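Long-range contacts in arginyl-tRNA synthetase (Campylobacter jejuni, PDB 3FNR), which catalyses the ATP-dependent attachment of L-arginine to tRNA(Arg), releasing AMP and diphosphate, as a monomeric class I aminoacyl-tRNA synthetase: residues G56-R61 with S444-E449; L66-N71 with D389-R394; K237-W242 with E268-Q273; S276-G281 with H320-I325; S314-T319 with A395-P400. The protein carries 1 engineered substitution. All coordinates share one frame; numbering follows the deposited sequence.

Contact 1: G56-R61 with S444-E449; sequences GDTLTR and SLMGIE
The C-terminal end of helix 425-445, in the anticodon-binding part of the chain, is laid against helix 50-65 of the catalytic part, with Arg61 and Thr58 meeting the turn at Leu445 to Gly447. That turn is a Schellman motif: Gly447, at positive phi, is its C' residue, and Gly447 N returns weakly to Ser444 O. Arg61, extended from CG to NE, centres one guanidinium face over Gly447 CA, 3.8 Å from Arg61 CZ. In the guanidinium plane, Arg61 NE donates to Asp57 OD1 at 2.8 Å and 169°, a salt bridge one helical turn back. Arg61 CD and Thr58 CG2 each come within 3.3 Å of Leu445 O. Thr58 OG1, which also bonds to Val54 O, accepts a hydrogen bond from a water (2.7 Å), which also donates to Met446 O over a longer 3.3 Å. With Arg309 also on Asp57 OD1, two arginines would probably favour the ionised carboxylate. The Arg61 guanidinium is fixed over the helix end by its own bonds, to Asp57 and from NH2 to Lys159 O.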
# COMPACT_ATOMS: atom_id res chain seq x y z
N GLY A 56 -2.76 -0.77 -0.29
CA GLY A 56 -2.60 -2.22 -0.46
C GLY A 56 -1.96 -2.91 0.72
O GLY A 56 -2.33 -4.05 1.07
N ASP A 57 -1.01 -2.24 1.35
CA ASP A 57 -0.32 -2.85 2.49
C ASP A 57 -1.24 -2.88 3.70
O ASP A 57 -1.28 -3.86 4.44
CB ASP A 57 0.98 -2.12 2.83
CG ASP A 57 1.76 -2.84 3.91
OD1 ASP A 57 1.98 -2.26 4.99
OD2 ASP A 57 2.12 -4.02 3.69
N THR A 58 -2.01 -1.80 3.87
CA THR A 58 -2.96 -1.76 4.97
C THR A 58 -4.02 -2.83 4.74
O THR A 58 -4.28 -3.63 5.64
CB THR A 58 -3.58 -0.36 5.15
OG1 THR A 58 -2.52 0.61 5.23
CG2 THR A 58 -4.38 -0.28 6.43
N LEU A 59 -4.57 -2.90 3.53
CA LEU A 59 -5.51 -3.98 3.15
C LEU A 59 -4.96 -5.37 3.49
O LEU A 59 -5.65 -6.19 4.08
CB LEU A 59 -5.80 -3.94 1.65
CG LEU A 59 -7.21 -4.07 1.06
CD1 LEU A 59 -7.12 -4.86 -0.22
CD2 LEU A 59 -8.25 -4.68 2.00
N THR A 60 -3.71 -5.61 3.09
CA THR A 60 -3.02 -6.87 3.37
C THR A 60 -2.94 -7.17 4.85
O THR A 60 -3.34 -8.25 5.29
CB THR A 60 -1.60 -6.87 2.77
OG1 THR A 60 -1.68 -6.52 1.38
CG2 THR A 60 -0.98 -8.24 2.90
N ARG A 61 -2.42 -6.21 5.63
CA ARG A 61 -2.28 -6.37 7.08
C ARG A 61 -3.62 -6.63 7.73
O ARG A 61 -3.73 -7.45 8.65
CB ARG A 61 -1.66 -5.12 7.69
CG ARG A 61 -0.18 -4.92 7.42
CD ARG A 61 0.24 -3.53 7.91
NE ARG A 61 1.63 -3.20 7.60
CZ ARG A 61 2.65 -3.44 8.42
NH1 ARG A 61 2.45 -4.02 9.59
NH2 ARG A 61 3.88 -3.09 8.05
N SER A 444 -1.04 -0.53 14.31
CA SER A 444 -0.12 -1.54 13.77
C SER A 444 -0.57 -2.07 12.41
O SER A 444 0.27 -2.43 11.57
CB SER A 444 0.11 -2.69 14.75
OG SER A 444 -1.04 -3.52 14.84
N LEU A 445 -1.88 -2.09 12.18
CA LEU A 445 -2.46 -2.50 10.90
C LEU A 445 -2.25 -1.43 9.83
O LEU A 445 -2.38 -1.71 8.63
CB LEU A 445 -3.96 -2.81 11.05
CG LEU A 445 -4.32 -3.91 12.05
CD1 LEU A 445 -5.84 -4.13 12.10
CD2 LEU A 445 -3.58 -5.22 11.75
N MET A 446 -1.95 -0.22 10.28
CA MET A 446 -1.56 0.89 9.40
C MET A 446 -0.03 1.00 9.28
O MET A 446 0.48 1.95 8.69
CB MET A 446 -2.12 2.22 9.94
CG MET A 446 -3.64 2.36 9.95
SD MET A 446 -4.21 3.91 10.71
CE MET A 446 -3.38 5.15 9.74
N GLY A 447 0.69 0.03 9.85
CA GLY A 447 2.15 0.04 9.83
C GLY A 447 2.78 1.13 10.69
O GLY A 447 3.89 1.60 10.41
N ILE A 448 2.05 1.54 11.73
CA ILE A 448 2.49 2.57 12.66
C ILE A 448 2.61 1.93 14.05
O ILE A 448 1.68 1.28 14.52
CB ILE A 448 1.47 3.73 12.72
CG1 ILE A 448 1.35 4.41 11.35
CG2 ILE A 448 1.84 4.73 13.82
CD1 ILE A 448 0.26 5.47 11.26
N GLU A 449 3.76 2.13 14.68
CA GLU A 449 4.01 1.68 16.04
C GLU A 449 3.66 2.80 17.03
O GLU A 449 4.18 3.91 16.92
CB GLU A 449 5.47 1.25 16.19
CG GLU A 449 5.86 0.68 17.54
CD GLU A 449 7.34 0.28 17.61
OE1 GLU A 449 7.84 0.04 18.73
OE2 GLU A 449 7.99 0.19 16.54
O HOH W 1 -1.60 2.86 6.34

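Contact 2: L66-N71 with D389-R394; sequences LGYKFN and DAFEAR
Phe391 lays ring atom CE2 over one face of Tyr68, 3.5 Å above its plane and displaced toward the rim, an oblique aromatic pair with planes inclined by 32° and centroids 4.5 Å apart. Lys28 adds a cation-pi contact to the Tyr68 ring. At the edge of Phe391, near its plane, stands Phe70 CE1, 4.3 Å from Phe391 CE1. In one of its two modelled conformers, Arg394 places NH2 over the rim of the Phe391 ring, 2.8 Å from Phe391 O, to which it donates. Leu66 CD1 touches the root of the ring at Phe391 CB, 3.5 Å away. With CG anti to the backbone N (chi1 179°), Phe391 extends from its helix into this group. A water in the Tyr68 ring plane accepts from Tyr68 OH and donates to Glu392 OE1. The cluster joins the last turn of helix 383-393 to the segment leading from helix 50-65 into strand 69-76, with Leu59 and Ala63 of helix 50-65 against Phe391 and Phe32 of strand 31-35 meeting Phe70.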
# COMPACT_ATOMS: atom_id res chain seq x y z
N LEU A 66 -7.60 -10.42 10.19
CA LEU A 66 -8.94 -10.96 10.24
C LEU A 66 -9.03 -12.44 9.88
O LEU A 66 -10.11 -13.03 9.92
CB LEU A 66 -9.87 -10.11 9.36
CG LEU A 66 -9.99 -8.63 9.76
CD1 LEU A 66 -10.79 -7.89 8.72
CD2 LEU A 66 -10.62 -8.44 11.15
N GLY A 67 -7.89 -13.05 9.55
CA GLY A 67 -7.83 -14.48 9.32
C GLY A 67 -7.97 -14.90 7.87
O GLY A 67 -8.16 -16.09 7.58
N TYR A 68 -7.91 -13.93 6.96
CA TYR A 68 -7.97 -14.24 5.53
C TYR A 68 -6.59 -14.65 5.03
O TYR A 68 -5.58 -14.08 5.47
CB TYR A 68 -8.51 -13.05 4.73
CG TYR A 68 -9.94 -12.69 5.05
CD1 TYR A 68 -10.24 -11.76 6.04
CD2 TYR A 68 -11.00 -13.29 4.37
CE1 TYR A 68 -11.56 -11.44 6.35
CE2 TYR A 68 -12.33 -12.97 4.66
CZ TYR A 68 -12.60 -12.04 5.66
OH TYR A 68 -13.90 -11.71 5.98
N LYS A 69 -6.54 -15.65 4.15
CA LYS A 69 -5.33 -15.97 3.39
C LYS A 69 -5.20 -14.90 2.33
O LYS A 69 -6.10 -14.73 1.51
CB LYS A 69 -5.44 -17.35 2.74
CG LYS A 69 -5.40 -18.53 3.73
CD LYS A 69 -5.42 -19.89 3.01
CE LYS A 69 -6.83 -20.32 2.58
NZ LYS A 69 -7.79 -20.47 3.71
N PHE A 70 -4.10 -14.16 2.34
CA PHE A 70 -4.00 -12.98 1.50
C PHE A 70 -2.56 -12.82 1.03
O PHE A 70 -1.67 -12.50 1.82
CB PHE A 70 -4.46 -11.75 2.31
CG PHE A 70 -4.88 -10.56 1.46
CD1 PHE A 70 -6.22 -10.31 1.21
CD2 PHE A 70 -3.94 -9.66 0.99
CE1 PHE A 70 -6.62 -9.20 0.47
CE2 PHE A 70 -4.32 -8.55 0.25
CZ PHE A 70 -5.66 -8.31 -0.02
N ASN A 71 -2.36 -13.06 -0.26
CA ASN A 71 -1.05 -12.94 -0.88
C ASN A 71 -0.86 -11.65 -1.64
O ASN A 71 -1.81 -11.08 -2.18
CB ASN A 71 -0.81 -14.12 -1.83
CG ASN A 71 -0.15 -15.28 -1.14
OD1 ASN A 71 -0.81 -16.08 -0.48
ND2 ASN A 71 1.17 -15.38 -1.28
N ASP A 389 -15.80 -4.48 9.19
CA ASP A 389 -16.59 -3.63 8.32
C ASP A 389 -15.70 -2.91 7.31
O ASP A 389 -16.06 -2.76 6.15
CB ASP A 389 -17.37 -2.62 9.16
CG ASP A 389 -18.75 -2.36 8.63
OD1 ASP A 389 -19.72 -2.83 9.27
OD2 ASP A 389 -18.88 -1.68 7.58
N ALA A 390 -14.53 -2.48 7.77
CA ALA A 390 -13.56 -1.79 6.91
C ALA A 390 -13.06 -2.71 5.80
O ALA A 390 -12.93 -2.29 4.66
CB ALA A 390 -12.40 -1.24 7.71
N PHE A 391 -12.78 -3.97 6.14
CA PHE A 391 -12.30 -4.92 5.15
C PHE A 391 -13.36 -5.22 4.10
O PHE A 391 -13.11 -5.08 2.90
CB PHE A 391 -11.84 -6.22 5.79
CG PHE A 391 -11.35 -7.23 4.79
CD1 PHE A 391 -10.15 -7.03 4.12
CD2 PHE A 391 -12.12 -8.34 4.48
CE1 PHE A 391 -9.71 -7.93 3.16
CE2 PHE A 391 -11.68 -9.26 3.54
CZ PHE A 391 -10.47 -9.06 2.89
N GLU A 392 -14.54 -5.63 4.57
CA GLU A 392 -15.63 -6.06 3.70
C GLU A 392 -16.13 -4.99 2.72
O GLU A 392 -16.57 -5.32 1.63
CB GLU A 392 -16.78 -6.63 4.54
CG GLU A 392 -16.42 -7.97 5.20
CD GLU A 392 -17.31 -8.32 6.39
OE1 GLU A 392 -16.79 -8.92 7.35
OE2 GLU A 392 -18.51 -7.99 6.36
N ALA A 393 -16.05 -3.71 3.11
CA ALA A 393 -16.47 -2.61 2.25
C ALA A 393 -15.29 -1.98 1.50
O ALA A 393 -15.50 -1.08 0.69
CB ALA A 393 -17.20 -1.54 3.07
N ARG A 394 -14.08 -2.47 1.79
CA ARG A 394 -12.81 -1.93 1.28
C ARG A 394 -12.61 -0.46 1.69
O ARG A 394 -11.87 0.29 1.04
CB ARG A 394 -12.65 -2.12 -0.24
CG ARG A 394 -13.01 -3.51 -0.78
CD ARG A 394 -12.06 -4.61 -0.34
NE ARG A 394 -12.33 -5.86 -1.03
CZ ARG A 394 -12.98 -6.90 -0.51
NH1 ARG A 394 -13.18 -7.99 -1.25
NH2 ARG A 394 -13.41 -6.87 0.75
O HOH W 2 -14.42 -9.72 7.86

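Contact 3: K237-W242 with E268-Q273; sequences KCINIW and EIILAQ
Ile239, Ile241 and Ile270 form the close-packed face of two parallel strands, while Lys237 and Glu268 meet more loosely at the partly exposed end. Five backbone hydrogen bonds of 2.8 to 2.9 Å tie the pair, running from Glu268 N on Cys238 O to Ala272 N on Trp242 O, and the short strand segments are inclined by 21°. On the isoleucine face, Ile239 CG2 touches Ile270 CD1 at 3.7 Å, and Ile241 lies beside Ile270 with both pointing the same way. On the other face, Ile269 spreads over the indole of Trp242. Its CG2 sits 3.6 Å above the ring plane toward the rim, and CD1 makes a CH-pi contact 4.2 Å from the centroid of the six-membered ring. The chi2 of Ile269, -60°, folds CD1 back so that it also reaches Asn240 ND2 at 3.5 Å; that amide nitrogen is bonded to His227. By contrast, Lys237 NZ makes a weak salt bridge of 3.3 Å with Glu268 OE1, the two side chains crossing at about a right angle. Arg394, in the conformer modelled here, pairs with OE2 of this carboxylate. The strands belong to a beta-alpha-beta unit whose helix 250-258 packs Ile250 against Trp242 and Ile269, and strand 31-35 pairs with strand 237-243 in the same sheet of the class I catalytic domain.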
# COMPACT_ATOMS: atom_id res chain seq x y z
N LYS A 237 -10.31 -14.75 -4.97
CA LYS A 237 -10.42 -13.49 -5.70
C LYS A 237 -9.04 -12.93 -6.03
O LYS A 237 -8.11 -13.07 -5.24
CB LYS A 237 -11.17 -12.46 -4.84
CG LYS A 237 -12.69 -12.51 -4.91
CD LYS A 237 -13.23 -11.27 -5.59
CE LYS A 237 -14.62 -10.90 -5.09
NZ LYS A 237 -14.93 -9.46 -5.34
N CYS A 238 -8.90 -12.30 -7.20
CA CYS A 238 -7.73 -11.47 -7.50
C CYS A 238 -8.10 -10.00 -7.42
O CYS A 238 -9.06 -9.54 -8.05
CB CYS A 238 -7.14 -11.76 -8.90
SG CYS A 238 -6.41 -13.40 -9.10
N ILE A 239 -7.33 -9.25 -6.64
CA ILE A 239 -7.52 -7.81 -6.49
C ILE A 239 -6.38 -7.04 -7.17
O ILE A 239 -5.21 -7.36 -6.96
CB ILE A 239 -7.57 -7.41 -5.00
CG1 ILE A 239 -8.54 -8.32 -4.22
CG2 ILE A 239 -7.92 -5.92 -4.85
CD1 ILE A 239 -8.54 -8.08 -2.71
N ASN A 240 -6.74 -6.06 -7.99
CA ASN A 240 -5.79 -5.10 -8.52
C ASN A 240 -6.04 -3.72 -7.92
O ASN A 240 -7.18 -3.35 -7.66
CB ASN A 240 -5.93 -4.96 -10.03
CG ASN A 240 -5.55 -6.22 -10.78
OD1 ASN A 240 -4.98 -7.17 -10.23
ND2 ASN A 240 -5.89 -6.24 -12.07
N ILE A 241 -4.97 -2.96 -7.71
CA ILE A 241 -5.11 -1.54 -7.41
C ILE A 241 -4.51 -0.75 -8.57
O ILE A 241 -3.30 -0.80 -8.82
CB ILE A 241 -4.45 -1.16 -6.07
CG1 ILE A 241 -5.10 -1.94 -4.91
CG2 ILE A 241 -4.59 0.34 -5.82
CD1 ILE A 241 -4.33 -1.86 -3.63
N TRP A 242 -5.37 -0.05 -9.30
CA TRP A 242 -4.94 0.74 -10.45
C TRP A 242 -5.15 2.22 -10.18
O TRP A 242 -5.98 2.59 -9.34
CB TRP A 242 -5.72 0.34 -11.71
CG TRP A 242 -5.45 -1.05 -12.25
CD1 TRP A 242 -4.47 -1.93 -11.85
CD2 TRP A 242 -6.14 -1.69 -13.34
NE1 TRP A 242 -4.54 -3.08 -12.59
CE2 TRP A 242 -5.54 -2.96 -13.52
CE3 TRP A 242 -7.21 -1.32 -14.17
CZ2 TRP A 242 -5.99 -3.87 -14.49
CZ3 TRP A 242 -7.66 -2.23 -15.14
CH2 TRP A 242 -7.04 -3.49 -15.29
N GLU A 268 -11.35 -8.14 -8.97
CA GLU A 268 -11.83 -6.93 -8.32
C GLU A 268 -10.83 -5.82 -8.59
O GLU A 268 -9.67 -5.94 -8.20
CB GLU A 268 -11.98 -7.20 -6.82
CG GLU A 268 -12.34 -5.99 -5.97
CD GLU A 268 -12.35 -6.29 -4.47
OE1 GLU A 268 -12.58 -7.46 -4.07
OE2 GLU A 268 -12.12 -5.34 -3.69
N ILE A 269 -11.25 -4.77 -9.28
CA ILE A 269 -10.37 -3.62 -9.55
C ILE A 269 -10.67 -2.50 -8.56
O ILE A 269 -11.79 -1.98 -8.51
CB ILE A 269 -10.52 -3.06 -11.01
CG1 ILE A 269 -10.46 -4.16 -12.07
CG2 ILE A 269 -9.48 -1.96 -11.26
CD1 ILE A 269 -9.18 -4.97 -12.11
N ILE A 270 -9.67 -2.12 -7.77
CA ILE A 270 -9.76 -0.96 -6.88
C ILE A 270 -9.03 0.22 -7.50
O ILE A 270 -7.88 0.11 -7.90
CB ILE A 270 -9.17 -1.27 -5.50
CG1 ILE A 270 -10.04 -2.30 -4.77
CG2 ILE A 270 -9.00 0.01 -4.66
CD1 ILE A 270 -9.41 -2.84 -3.52
N LEU A 271 -9.71 1.36 -7.60
CA LEU A 271 -9.10 2.55 -8.22
C LEU A 271 -8.59 3.56 -7.20
O LEU A 271 -9.33 4.04 -6.34
CB LEU A 271 -10.07 3.21 -9.20
CG LEU A 271 -10.48 2.47 -10.47
CD1 LEU A 271 -11.50 3.31 -11.22
CD2 LEU A 271 -9.30 2.14 -11.38
N ALA A 272 -7.30 3.87 -7.29
CA ALA A 272 -6.66 4.83 -6.41
C ALA A 272 -6.66 6.22 -7.05
O ALA A 272 -6.06 6.43 -8.11
CB ALA A 272 -5.23 4.39 -6.09
N GLN A 273 -7.34 7.16 -6.41
CA GLN A 273 -7.44 8.51 -6.96
C GLN A 273 -6.22 9.39 -6.69
O GLN A 273 -5.40 9.07 -5.84
CB GLN A 273 -8.72 9.21 -6.51
CG GLN A 273 -9.78 9.25 -7.60
CD GLN A 273 -9.62 10.41 -8.59
OE1 GLN A 273 -8.50 10.80 -8.95
NE2 GLN A 273 -10.75 10.94 -9.05

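Contact 4: S276-G281 with H320-I325; sequences SLLKDG and HLEFDI
Four backbone bonds join the parallel strands: Ser276 N to Leu321 O, Phe323 N to Ser276 O, Leu278 N to Phe323 O and Ile325 N to Leu278 O, the last at 2.8 Å and 171°. Beyond them Asp324 clasps the turn that follows strand 267-279. Its OD2 accepts a bent bond from Gly281 N at 2.9 Å and 134°, on the syn side of the carboxylate. OD1 has its stronger partner in Ser326 OG and takes only a weak bond from Asp280 N. CG lies anti to the backbone N (chi1 -158°), which swings the carboxylate to the two turn amides. Asp280 OD2 lies 5.4 Å from Asp324 OD1, so the amides may help offset charge that gathers here. Farther out, Leu278 CD1 rests 3.7 Å from Glu322 CD, with Leu278 CB packed on Asp324. Ile325 holds CG1 between its backbone N and carbonyl carbon (chi1 68°), where it meets Lys279 CG at 3.8 Å. Its CG2 turns to Leu277 CD2, 3.9 Å away, the two side chains crossing at about a right angle. The amine of Lys279 continues to Glu302. Much of the contact is at the surface, where strand 321-324 pairs with the C-terminal end of strand 267-279. Helix 296-303 packs on Leu277 and Ile325, and helix 305-311 on Leu321 and Phe323.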
# COMPACT_ATOMS: atom_id res chain seq x y z
N SER A 276 -3.32 15.47 -3.90
CA SER A 276 -2.67 16.78 -3.93
C SER A 276 -1.93 17.03 -2.63
O SER A 276 -2.54 17.06 -1.56
CB SER A 276 -3.69 17.89 -4.16
OG SER A 276 -4.25 17.82 -5.45
N LEU A 277 -0.62 17.21 -2.73
CA LEU A 277 0.17 17.57 -1.56
C LEU A 277 0.43 19.06 -1.53
O LEU A 277 0.80 19.65 -2.55
CB LEU A 277 1.49 16.81 -1.52
CG LEU A 277 1.48 15.38 -0.98
CD1 LEU A 277 2.81 14.72 -1.29
CD2 LEU A 277 1.19 15.34 0.53
N LEU A 278 0.24 19.66 -0.37
CA LEU A 278 0.47 21.09 -0.18
C LEU A 278 1.48 21.34 0.92
O LEU A 278 1.59 20.55 1.86
CB LEU A 278 -0.83 21.82 0.19
CG LEU A 278 -2.04 21.79 -0.75
CD1 LEU A 278 -3.24 22.40 -0.06
CD2 LEU A 278 -1.75 22.54 -2.03
N LYS A 279 2.21 22.44 0.79
CA LYS A 279 3.02 23.00 1.88
C LYS A 279 2.81 24.51 1.92
O LYS A 279 3.06 25.20 0.92
CB LYS A 279 4.50 22.66 1.70
CG LYS A 279 5.34 22.98 2.94
CD LYS A 279 6.67 23.62 2.56
CE LYS A 279 7.80 22.61 2.42
NZ LYS A 279 8.40 22.28 3.74
N ASP A 280 2.34 24.99 3.07
CA ASP A 280 2.02 26.41 3.33
C ASP A 280 0.95 27.00 2.39
O ASP A 280 0.97 28.19 2.07
CB ASP A 280 3.29 27.29 3.35
CG ASP A 280 4.28 26.88 4.44
OD1 ASP A 280 5.50 26.82 4.16
OD2 ASP A 280 3.84 26.61 5.58
N GLY A 281 0.01 26.15 1.97
CA GLY A 281 -1.08 26.55 1.09
C GLY A 281 -0.78 26.44 -0.40
O GLY A 281 -1.68 26.57 -1.23
N HIS A 320 -10.75 12.30 -4.35
CA HIS A 320 -9.56 13.17 -4.30
C HIS A 320 -9.15 13.51 -2.87
O HIS A 320 -9.99 13.92 -2.05
CB HIS A 320 -9.82 14.48 -5.05
CG HIS A 320 -9.90 14.32 -6.54
ND1 HIS A 320 -8.79 14.30 -7.35
CD2 HIS A 320 -10.97 14.19 -7.36
CE1 HIS A 320 -9.16 14.16 -8.61
NE2 HIS A 320 -10.48 14.09 -8.64
N LEU A 321 -7.86 13.38 -2.59
CA LEU A 321 -7.30 13.69 -1.29
C LEU A 321 -6.37 14.89 -1.41
O LEU A 321 -5.46 14.90 -2.23
CB LEU A 321 -6.56 12.47 -0.73
CG LEU A 321 -6.07 12.35 0.72
CD1 LEU A 321 -4.60 12.70 0.84
CD2 LEU A 321 -6.91 13.15 1.74
N GLU A 322 -6.63 15.90 -0.59
CA GLU A 322 -5.77 17.07 -0.51
C GLU A 322 -5.29 17.22 0.92
O GLU A 322 -6.08 17.17 1.86
CB GLU A 322 -6.53 18.33 -0.95
CG GLU A 322 -5.66 19.59 -1.03
CD GLU A 322 -6.49 20.87 -1.03
OE1 GLU A 322 -7.19 21.14 -0.03
OE2 GLU A 322 -6.42 21.61 -2.04
N PHE A 323 -3.98 17.38 1.09
CA PHE A 323 -3.43 17.54 2.43
C PHE A 323 -2.28 18.53 2.46
O PHE A 323 -1.42 18.51 1.59
CB PHE A 323 -2.97 16.19 3.00
CG PHE A 323 -2.88 16.18 4.49
CD1 PHE A 323 -3.99 15.84 5.26
CD2 PHE A 323 -1.69 16.51 5.13
CE1 PHE A 323 -3.91 15.83 6.66
CE2 PHE A 323 -1.60 16.50 6.52
CZ PHE A 323 -2.72 16.16 7.29
N ASP A 324 -2.30 19.40 3.47
CA ASP A 324 -1.21 20.33 3.72
C ASP A 324 -0.29 19.77 4.79
O ASP A 324 -0.71 19.56 5.93
CB ASP A 324 -1.74 21.71 4.13
CG ASP A 324 -0.72 22.83 3.89
OD1 ASP A 324 0.50 22.62 4.09
OD2 ASP A 324 -1.14 23.95 3.51
N ILE A 325 0.97 19.55 4.42
CA ILE A 325 1.96 18.93 5.30
C ILE A 325 2.45 19.82 6.45
O ILE A 325 3.16 19.36 7.35
CB ILE A 325 3.17 18.38 4.51
CG1 ILE A 325 4.00 19.52 3.89
CG2 ILE A 325 2.71 17.36 3.45
CD1 ILE A 325 5.40 19.12 3.49

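Contact 5: S314-T319 with A395-P400; sequences SKKCDT and ALQKIP
Gln397 carries most of the contact and meets mostly backbone atoms of Ser314 to Lys316. Its CA-CB bond points toward that segment, which puts CB 3.8 Å from Ser314 C. Beyond CB, CG stands between the backbone N and the carbonyl carbon (chi1 79°) and the chain bends at chi2, bringing the amide up beside Lys316. There Gln397 OE1 is 3.5 Å from Lys316 CA, and a water donates to it at 2.6 Å while accepting from Cys317 N at 3.2 Å. Lys316 leads its own end away from Gln397, curling at chi4 to put NZ on the syn lone pair of Asp318 OD2 in a 3.1 Å salt bridge. Lys316 O is gripped by both Thr319 N and Thr319 OG1, closing a type I turn. Pro400 adds a looser contact, CG 4.4 Å from Ser314 CA. The contact thus sets the loop between helix 305-311 and strand 321-324 against the turn leading into helix 398-416, with helix 50-65 beside both through Phe55, which touches Cys317 and Leu396.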
# COMPACT_ATOMS: atom_id res chain seq x y z
N SER A 314 -6.42 8.26 4.59
CA SER A 314 -7.38 9.06 5.36
C SER A 314 -8.67 9.43 4.64
O SER A 314 -9.59 9.95 5.25
CB SER A 314 -6.70 10.32 5.91
OG SER A 314 -6.33 11.19 4.85
N LYS A 315 -8.73 9.17 3.34
CA LYS A 315 -9.96 9.42 2.60
C LYS A 315 -10.25 8.29 1.63
O LYS A 315 -9.32 7.65 1.12
CB LYS A 315 -9.91 10.79 1.90
CG LYS A 315 -11.26 11.37 1.42
CD LYS A 315 -12.20 11.83 2.56
CE LYS A 315 -13.23 10.76 2.98
NZ LYS A 315 -14.04 10.20 1.86
N LYS A 316 -11.54 8.04 1.40
CA LYS A 316 -12.03 7.02 0.45
C LYS A 316 -11.21 7.01 -0.84
O LYS A 316 -10.95 8.06 -1.43
CB LYS A 316 -13.51 7.24 0.15
CG LYS A 316 -14.22 6.08 -0.54
CD LYS A 316 -15.73 6.31 -0.56
CE LYS A 316 -16.51 5.08 -1.02
NZ LYS A 316 -16.55 4.94 -2.50
N CYS A 317 -10.81 5.80 -1.24
CA CYS A 317 -9.77 5.56 -2.26
C CYS A 317 -10.04 6.17 -3.63
O CYS A 317 -9.11 6.66 -4.28
CB CYS A 317 -9.52 4.05 -2.40
SG CYS A 317 -7.85 3.64 -2.97
N ASP A 318 -11.30 6.16 -4.05
CA ASP A 318 -11.69 6.71 -5.35
C ASP A 318 -12.14 8.19 -5.28
O ASP A 318 -12.77 8.70 -6.21
CB ASP A 318 -12.74 5.82 -6.05
CG ASP A 318 -13.97 5.53 -5.17
OD1 ASP A 318 -14.86 4.79 -5.65
OD2 ASP A 318 -14.06 6.02 -4.02
N THR A 319 -11.82 8.85 -4.17
CA THR A 319 -12.08 10.28 -4.00
C THR A 319 -10.76 11.05 -3.86
O THR A 319 -9.78 10.51 -3.32
CB THR A 319 -12.99 10.57 -2.77
OG1 THR A 319 -12.24 10.41 -1.56
CG2 THR A 319 -14.20 9.63 -2.74
N ALA A 395 -13.26 -0.07 2.79
CA ALA A 395 -13.23 1.31 3.27
C ALA A 395 -12.18 1.47 4.38
O ALA A 395 -12.52 1.54 5.57
CB ALA A 395 -14.62 1.72 3.77
N LEU A 396 -10.92 1.54 3.99
CA LEU A 396 -9.83 1.56 4.96
C LEU A 396 -9.73 2.86 5.77
O LEU A 396 -9.13 2.87 6.84
CB LEU A 396 -8.48 1.21 4.31
CG LEU A 396 -8.41 -0.13 3.58
CD1 LEU A 396 -7.02 -0.40 3.04
CD2 LEU A 396 -8.86 -1.28 4.47
N GLN A 397 -10.34 3.94 5.26
CA GLN A 397 -10.38 5.22 5.97
C GLN A 397 -11.20 5.18 7.26
O GLN A 397 -11.07 6.09 8.08
CB GLN A 397 -10.86 6.36 5.06
CG GLN A 397 -12.36 6.43 4.82
CD GLN A 397 -12.88 5.38 3.84
OE1 GLN A 397 -12.10 4.76 3.10
NE2 GLN A 397 -14.19 5.19 3.82
N LYS A 398 -12.01 4.14 7.44
CA LYS A 398 -12.70 3.88 8.70
C LYS A 398 -11.71 3.61 9.85
O LYS A 398 -12.03 3.84 11.02
CB LYS A 398 -13.67 2.70 8.57
CG LYS A 398 -14.81 2.88 7.56
CD LYS A 398 -16.09 3.39 8.20
CE LYS A 398 -17.28 3.37 7.23
NZ LYS A 398 -17.66 1.98 6.82
N ILE A 399 -10.52 3.10 9.52
CA ILE A 399 -9.51 2.87 10.55
C ILE A 399 -8.95 4.19 11.16
O ILE A 399 -9.03 4.36 12.39
CB ILE A 399 -8.38 1.87 10.11
CG1 ILE A 399 -8.97 0.55 9.61
CG2 ILE A 399 -7.41 1.60 11.25
CD1 ILE A 399 -7.91 -0.41 9.00
N PRO A 400 -8.40 5.13 10.34
CA PRO A 400 -8.08 6.46 10.89
C PRO A 400 -9.26 7.20 11.55
O PRO A 400 -9.06 7.85 12.58
CB PRO A 400 -7.61 7.26 9.66
CG PRO A 400 -7.17 6.25 8.69
CD PRO A 400 -7.99 5.03 8.92
O HOH W 3 -10.85 3.64 1.17

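How the contacts relate
Contacts 1, 2 and 5 join the catalytic part of the chain to the anticodon-binding helices, all three without a direct, clear hydrogen bond between their segments and each with one bridging water. Contacts 3 and 4 are parallel strand pairings within the catalytic sheet and share strand 267-279. Contact 2 is buried and aromatic, contacts 1 and 3 are partly buried, and contacts 4 and 5 lie at the surface. Contact 4 combines strand bonds with a carboxylate on turn amides, whereas contact 5 is mostly glutamine on backbone plus a water. Phe70 packs on Ile239 between contacts 2 and 3, Gln273 N probably bonds to Cys317 O between contacts 3 and 5, and Leu396 packs on helix 50-65 between contacts 1 and 5.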